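Local atomic coordinates of lipid transferase CIDEC (Mus musculus, PDB entry 4IKG), a protein that promotes the fusion of lipid droplets in white adipose tissue by transferring triacylglycerol between them, so that a single large droplet forms. Residues I21-H24 with D28-N31; K32-D35 with D41-F44; T53-E56 with Y60-A63. All coordinates share one frame; numbering follows the deposited sequence. Where two conformers were deposited one is given.

The three contacts follow the chain through the CIDE-N domain, a ubiquitin-like fold of a mixed sheet packed against helix 26-36. Contact 1 (21-24 with 28-31) and contact 2 (32-35 with 41-44) use successive turns of that helix, beside the strand leading in and the loop leading out. Their centres lie about 10 Å apart. Contact 3 (53-56 with 60-63) comes last, between edge strand 54-55 and helix 58-63. It lies about 13 Å from contact 1, centre to centre, where Phe61 reaches Leu29 and Ala23, and about 17 Å from contact 2, without touching it. Contacts 1 and 3 meet in the hydrophobic core, which contact 2 joins through Leu30 and Pro43, so both helices are held against one sheet.

Contact 1: residues I21-H24 with D28-N31; sequences IMAH and DLLN
Ala23 and Leu29 bring the two backbones to 5.0 Å, CA to CA, where the chain leaves strand 18-22 and turns into helix 26-36. Residues 21-23 are extended and His24 turns the chain toward the helix, whereas 28-31 is regular helix. No hydrogen bond joins the two segments; the contact is made chiefly by apolar side chains, with Leu29 contributing most. Its CB lies 3.6 Å from CB of Ala23, so close an approach that the small methyl of alanine suits the place where strand and helix converge. With CG anti to the backbone N (chi1 179°), Leu29 carries its CD1 back over the strand, where this methyl sits 3.8 Å from CG2 of Ile21 and equally near the Ala23 methyl. The Ile21 and Leu29 side chains cross at about a right angle, branch against branch, and both are buried. Toward solvent the contact ends on a carbon-oxygen touch: OD2 of Asp28 lies 3.5 Å from CB of His24. The imidazole leads away, and in the conformer given ND1 of His24 is 5.2 Å from OD2 of Asp28, too far for a salt bridge. Ile21 and Ala23 are hydrogen-bonded through their backbones to Cys8 and Arg6. Cys8 in strand 7-11, Leu46 in strand 45-48 and Phe61 in helix 58-63 all touch Leu29, which places this leucine between the sheet and the short second helix.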
loop_
_atom_site.group_PDB
_atom_site.type_symbol
_atom_site.label_atom_id
_atom_site.label_comp_id
_atom_site.label_asym_id
_atom_site.label_seq_id
_atom_site.Cartn_x
_atom_site.Cartn_y
_atom_site.Cartn_z
ATOM N N ILE A 21 -8.764 -1.926 2.127
ATOM C CA ILE A 21 -9.126 -0.977 1.087
ATOM C C ILE A 21 -9.348 -1.681 -0.242
ATOM O O ILE A 21 -8.487 -2.424 -0.714
ATOM C CB ILE A 21 -8.026 0.084 0.895
ATOM C CG1 ILE A 21 -7.742 0.814 2.211
ATOM C CG2 ILE A 21 -8.424 1.071 -0.192
ATOM C CD1 ILE A 21 -6.551 1.741 2.156
ATOM N N MET A 22 -10.507 -1.449 -0.846
ATOM C CA MET A 22 -10.754 -1.942 -2.191
ATOM C C MET A 22 -10.040 -1.040 -3.192
ATOM O O MET A 22 -10.224 0.178 -3.181
ATOM C CB MET A 22 -12.254 -1.993 -2.481
ATOM C CG MET A 22 -13.011 -2.967 -1.594
ATOM S SD MET A 22 -12.306 -4.629 -1.645
ATOM C CE MET A 22 -12.534 -5.044 -3.376
ATOM N N ALA A 23 -9.215 -1.639 -4.047
ATOM C CA ALA A 23 -8.455 -0.878 -5.036
ATOM C C ALA A 23 -8.627 -1.413 -6.456
ATOM O O ALA A 23 -8.445 -2.604 -6.704
ATOM C CB ALA A 23 -6.983 -0.855 -4.660
ATOM N N HIS A 24 -8.986 -0.543 -7.393
ATOM C CA HIS A 24 -9.124 -0.960 -8.788
ATOM C C HIS A 24 -7.765 -1.189 -9.434
ATOM O O HIS A 24 -7.610 -2.069 -10.280
ATOM C CB HIS A 24 -9.904 0.074 -9.595
ATOM C CG HIS A 24 -11.362 -0.229 -9.721
ATOM N ND1 HIS A 24 -12.311 0.327 -8.892
ATOM C CD2 HIS A 24 -12.038 -1.024 -10.585
ATOM C CE1 HIS A 24 -13.508 -0.113 -9.237
ATOM N NE2 HIS A 24 -13.368 -0.936 -10.264
ATOM N N ASP A 28 -4.823 3.934 -8.208
ATOM C CA ASP A 28 -6.048 4.244 -7.498
ATOM C C ASP A 28 -5.887 4.020 -6.004
ATOM O O ASP A 28 -6.342 4.826 -5.189
ATOM C CB ASP A 28 -7.152 3.343 -8.034
ATOM C CG ASP A 28 -6.984 3.044 -9.519
ATOM O OD1 ASP A 28 -5.825 2.918 -9.964
ATOM O OD2 ASP A 28 -7.991 2.951 -10.256
ATOM N N LEU A 29 -5.251 2.909 -5.650
ATOM C CA LEU A 29 -4.954 2.611 -4.259
ATOM C C LEU A 29 -4.130 3.742 -3.676
ATOM O O LEU A 29 -4.463 4.288 -2.626
ATOM C CB LEU A 29 -4.180 1.300 -4.138
ATOM C CG LEU A 29 -3.792 0.921 -2.709
ATOM C CD1 LEU A 29 -5.036 0.804 -1.845
ATOM C CD2 LEU A 29 -2.994 -0.373 -2.687
ATOM N N LEU A 30 -3.053 4.093 -4.370
ATOM C CA LEU A 30 -2.193 5.178 -3.918
ATOM C C LEU A 30 -2.944 6.509 -3.798
ATOM O O LEU A 30 -2.594 7.353 -2.974
ATOM C CB LEU A 30 -0.949 5.304 -4.808
ATOM C CG LEU A 30 0.313 4.646 -4.237
ATOM C CD1 LEU A 30 0.551 5.139 -2.822
ATOM C CD2 LEU A 30 0.228 3.126 -4.267
ATOM N N ASN A 31 -3.982 6.679 -4.612
ATOM C CA ASN A 31 -4.871 7.830 -4.484
ATOM C C ASN A 31 -5.698 7.766 -3.194
ATOM O O ASN A 31 -5.829 8.762 -2.481
ATOM C CB ASN A 31 -5.791 7.959 -5.709
ATOM C CG ASN A 31 -5.051 8.418 -6.959
ATOM O OD1 ASN A 31 -4.006 9.065 -6.879
ATOM N ND2 ASN A 31 -5.598 8.087 -8.123
#

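Contact 2: residues K32-D35 with D41-F44; sequences KVQD and DKPF
This is a partly buried packing contact between the latter part of helix 26-36 and the loop that carries the chain back to the sheet as strand 45-48. Gln34 and Lys42 come closest in the backbone, at 5.3 Å between CA atoms, and Gln34 contributes the largest share of the contact. Its side chain is extended, with CG anti to the backbone N (chi1 -180°), and crosses that of Lys42 at about a right angle. The aliphatic part does the packing: CB stands 3.9 Å from CD of Pro43, and CG is equally far from CA of Lys42. At the far end the amide lies against the Asp41-Lys42 peptide without a hydrogen bond across the contact. Gln34 NE2 is 3.1 Å from Lys42 N, but both are donors. Gln34 OE1 rests 3.6 Å from Lys42 CB. Lysine suits this exposed margin because its methylenes can lie beside the glutamine while its amino group leads away. Deeper in, CG1 of Val33 meets CG of Pro43 at 3.9 Å, and the two compact apolar side chains pass side by side, pointing opposite ways. Both also touch Val72, and Pro43 reaches Leu30 on the helix. Such a return from the main helix into the next strand is part of the ubiquitin-like fold of the CIDE-N domain; here Pro43 packs between helix 26-36 and strand 69-73.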
loop_
_atom_site.group_PDB
_atom_site.type_symbol
_atom_site.label_atom_id
_atom_site.label_comp_id
_atom_site.label_asym_id
_atom_site.label_seq_id
_atom_site.Cartn_x
_atom_site.Cartn_y
_atom_site.Cartn_z
ATOM N N LYS A 32 -6.215 6.579 -2.890
ATOM C CA LYS A 32 -7.154 6.379 -1.783
ATOM C C LYS A 32 -6.514 6.394 -0.393
ATOM O O LYS A 32 -7.032 7.022 0.535
ATOM C CB LYS A 32 -7.920 5.065 -1.973
ATOM C CG LYS A 32 -9.422 5.242 -2.077
ATOM C CD LYS A 32 -9.950 4.709 -3.394
ATOM C CE LYS A 32 -10.765 3.450 -3.184
ATOM N NZ LYS A 32 -11.310 2.943 -4.468
ATOM N N VAL A 33 -5.391 5.691 -0.266
ATOM C CA VAL A 33 -4.740 5.453 1.026
ATOM C C VAL A 33 -4.399 6.727 1.819
ATOM O O VAL A 33 -4.405 6.713 3.049
ATOM C CB VAL A 33 -3.499 4.517 0.877
ATOM C CG1 VAL A 33 -2.524 5.058 -0.167
ATOM C CG2 VAL A 33 -2.813 4.288 2.224
ATOM N N GLN A 34 -4.129 7.832 1.126
ATOM C CA GLN A 34 -3.820 9.091 1.812
ATOM C C GLN A 34 -4.980 9.563 2.684
ATOM O O GLN A 34 -4.793 9.884 3.855
ATOM C CB GLN A 34 -3.433 10.197 0.823
ATOM C CG GLN A 34 -3.101 11.532 1.497
ATOM C CD GLN A 34 -2.961 12.685 0.513
ATOM O OE1 GLN A 34 -3.489 12.639 -0.598
ATOM N NE2 GLN A 34 -2.247 13.728 0.924
ATOM N N ASP A 35 -6.175 9.602 2.104
ATOM C CA ASP A 35 -7.365 10.034 2.829
ATOM C C ASP A 35 -8.006 8.904 3.630
ATOM O O ASP A 35 -8.793 9.159 4.544
ATOM C CB ASP A 35 -8.388 10.666 1.877
ATOM C CG ASP A 35 -8.124 12.139 1.630
ATOM O OD1 ASP A 35 -7.623 12.817 2.553
ATOM O OD2 ASP A 35 -8.423 12.620 0.518
ATOM N N ASP A 41 0.698 13.703 3.847
ATOM C CA ASP A 41 1.017 13.894 2.437
ATOM C C ASP A 41 0.902 12.576 1.681
ATOM O O ASP A 41 1.079 11.503 2.257
ATOM C CB ASP A 41 2.403 14.523 2.264
ATOM C CG ASP A 41 3.439 13.927 3.195
ATOM O OD1 ASP A 41 3.049 13.349 4.232
ATOM O OD2 ASP A 41 4.646 14.046 2.894
ATOM N N LYS A 42 0.589 12.666 0.392
ATOM C CA LYS A 42 0.330 11.482 -0.420
ATOM C C LYS A 42 1.553 10.574 -0.526
ATOM O O LYS A 42 2.654 11.040 -0.822
ATOM C CB LYS A 42 -0.167 11.881 -1.813
ATOM C CG LYS A 42 -0.467 10.702 -2.724
ATOM C CD LYS A 42 -1.610 11.006 -3.680
ATOM C CE LYS A 42 -1.280 12.168 -4.603
ATOM N NZ LYS A 42 -2.404 12.467 -5.532
ATOM N N PRO A 43 1.359 9.271 -0.268
ATOM C CA PRO A 43 2.441 8.285 -0.357
ATOM C C PRO A 43 2.974 8.192 -1.784
ATOM O O PRO A 43 2.226 8.442 -2.729
ATOM C CB PRO A 43 1.756 6.971 0.032
ATOM C CG PRO A 43 0.521 7.371 0.764
ATOM C CD PRO A 43 0.086 8.661 0.152
ATOM N N PHE A 44 4.245 7.834 -1.934
ATOM C CA PHE A 44 4.880 7.804 -3.248
ATOM C C PHE A 44 5.144 6.384 -3.739
ATOM O O PHE A 44 5.254 6.147 -4.944
ATOM C CB PHE A 44 6.186 8.606 -3.225
ATOM C CG PHE A 44 6.844 8.739 -4.572
ATOM C CD1 PHE A 44 8.076 8.154 -4.819
ATOM C CD2 PHE A 44 6.228 9.445 -5.592
ATOM C CE1 PHE A 44 8.683 8.276 -6.058
ATOM C CE2 PHE A 44 6.831 9.569 -6.833
ATOM C CZ PHE A 44 8.059 8.984 -7.065
#

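Contact 3: residues T53-E56 with Y60-A63; sequences TIVE and YFQA
Tyr60 meets Val55 and Thr53 on the side of helix 58-63 that faces the edge strand. Its CG is anti to the backbone N (chi1 -173°), which sends the ring out along the strand segment rather than into the helix. Val55 comes to the ring at its edge: CD2 of Tyr60 is 4.0 Å from CG1 of Val55, and CG2 of Val55 is 4.1 Å from CE2 of Tyr60. The ring and the branched valine cross at about a right angle, and both methyls meet the ring on its CD2-CE2 side. At its far end the tyrosine OH reaches 4.0 Å from the CG2 methyl of Thr53, a van der Waals contact. Threonine suits the place because its methyl can rest against the tyrosine oxygen while its hydroxyl is hydrogen-bonded to Asp51.

The chain runs here from the short edge strand 54-55 through a brief turn into helix 58-63, the short second helix of this ubiquitin-like CIDE-N domain, and Leu48 of strand 45-48 touches Thr53, Val55 and Tyr60 alike. Next comes Phe61; CA of Phe61 is 6.2 Å from CA of Val55. Its CB packs 3.7 Å from CG1 of Val55, and the same methyl lies near the plane of its ring at the edge. The bulky aromatic suits this buried position, continuing inward to touch Leu46 and Ala23, while Arg6 makes a cation-pi contact with the ring and donates a hydrogen bond from NE to the Phe61 carbonyl oxygen.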
loop_
_atom_site.group_PDB
_atom_site.type_symbol
_atom_site.label_atom_id
_atom_site.label_comp_id
_atom_site.label_asym_id
_atom_site.label_seq_id
_atom_site.Cartn_x
_atom_site.Cartn_y
_atom_site.Cartn_z
ATOM N N THR A 53 9.476 -5.310 -0.392
ATOM C CA THR A 53 9.529 -5.507 -1.838
ATOM C C THR A 53 8.661 -4.464 -2.540
ATOM O O THR A 53 7.476 -4.320 -2.233
ATOM C CB THR A 53 9.074 -6.926 -2.241
ATOM O OG1 THR A 53 9.912 -7.901 -1.606
ATOM C CG2 THR A 53 9.151 -7.105 -3.750
ATOM N N ILE A 54 9.259 -3.734 -3.479
ATOM C CA ILE A 54 8.572 -2.634 -4.156
ATOM C C ILE A 54 7.508 -3.103 -5.153
ATOM O O ILE A 54 7.790 -3.895 -6.056
ATOM C CB ILE A 54 9.575 -1.695 -4.869
ATOM C CG1 ILE A 54 10.493 -1.020 -3.846
ATOM C CG2 ILE A 54 8.838 -0.645 -5.691
ATOM C CD1 ILE A 54 11.642 -0.246 -4.461
ATOM N N VAL A 55 6.287 -2.601 -4.980
ATOM C CA VAL A 55 5.197 -2.859 -5.913
ATOM C C VAL A 55 4.972 -1.612 -6.766
ATOM O O VAL A 55 4.315 -0.664 -6.325
ATOM C CB VAL A 55 3.889 -3.197 -5.169
ATOM C CG1 VAL A 55 2.824 -3.661 -6.150
ATOM C CG2 VAL A 55 4.136 -4.258 -4.108
ATOM N N GLU A 56 5.518 -1.611 -7.981
ATOM C CA GLU A 56 5.452 -0.427 -8.836
ATOM C C GLU A 56 4.836 -0.699 -10.209
ATOM O O GLU A 56 4.753 0.201 -11.047
ATOM C CB GLU A 56 6.839 0.204 -8.993
ATOM C CG GLU A 56 7.872 -0.714 -9.627
ATOM C CD GLU A 56 9.191 -0.011 -9.888
ATOM O OE1 GLU A 56 9.520 0.939 -9.148
ATOM O OE2 GLU A 56 9.897 -0.407 -10.840
ATOM N N TYR A 60 2.101 -6.949 -11.165
ATOM C CA TYR A 60 2.555 -7.542 -9.907
ATOM C C TYR A 60 1.575 -7.233 -8.785
ATOM O O TYR A 60 1.343 -8.061 -7.905
ATOM C CB TYR A 60 3.948 -7.026 -9.536
ATOM C CG TYR A 60 4.572 -7.703 -8.335
ATOM C CD1 TYR A 60 5.138 -8.966 -8.444
ATOM C CD2 TYR A 60 4.613 -7.071 -7.097
ATOM C CE1 TYR A 60 5.719 -9.589 -7.351
ATOM C CE2 TYR A 60 5.193 -7.685 -5.998
ATOM C CZ TYR A 60 5.744 -8.945 -6.132
ATOM O OH TYR A 60 6.322 -9.565 -5.048
ATOM N N PHE A 61 1.002 -6.033 -8.825
ATOM C CA PHE A 61 0.027 -5.604 -7.828
ATOM C C PHE A 61 -1.229 -6.464 -7.902
ATOM O O PHE A 61 -1.837 -6.784 -6.879
ATOM C CB PHE A 61 -0.327 -4.126 -8.024
ATOM C CG PHE A 61 -1.502 -3.665 -7.205
ATOM C CD1 PHE A 61 -1.362 -3.393 -5.852
ATOM C CD2 PHE A 61 -2.746 -3.489 -7.792
ATOM C CE1 PHE A 61 -2.444 -2.963 -5.100
ATOM C CE2 PHE A 61 -3.828 -3.059 -7.043
ATOM C CZ PHE A 61 -3.676 -2.795 -5.698
ATOM N N GLN A 62 -1.607 -6.836 -9.119
ATOM C CA GLN A 62 -2.773 -7.686 -9.328
ATOM C C GLN A 62 -2.472 -9.151 -9.026
ATOM O O GLN A 62 -3.352 -9.899 -8.598
ATOM C CB GLN A 62 -3.296 -7.544 -10.760
ATOM C CG GLN A 62 -4.016 -6.234 -11.034
ATOM C CD GLN A 62 -5.275 -6.076 -10.204
ATOM O OE1 GLN A 62 -5.993 -7.045 -9.953
ATOM N NE2 GLN A 62 -5.548 -4.852 -9.771
ATOM N N ALA A 63 -1.226 -9.556 -9.242
ATOM C CA ALA A 63 -0.850 -10.958 -9.097
ATOM C C ALA A 63 -0.640 -11.377 -7.643
ATOM O O ALA A 63 -0.700 -12.565 -7.326
ATOM C CB ALA A 63 0.386 -11.261 -9.918
#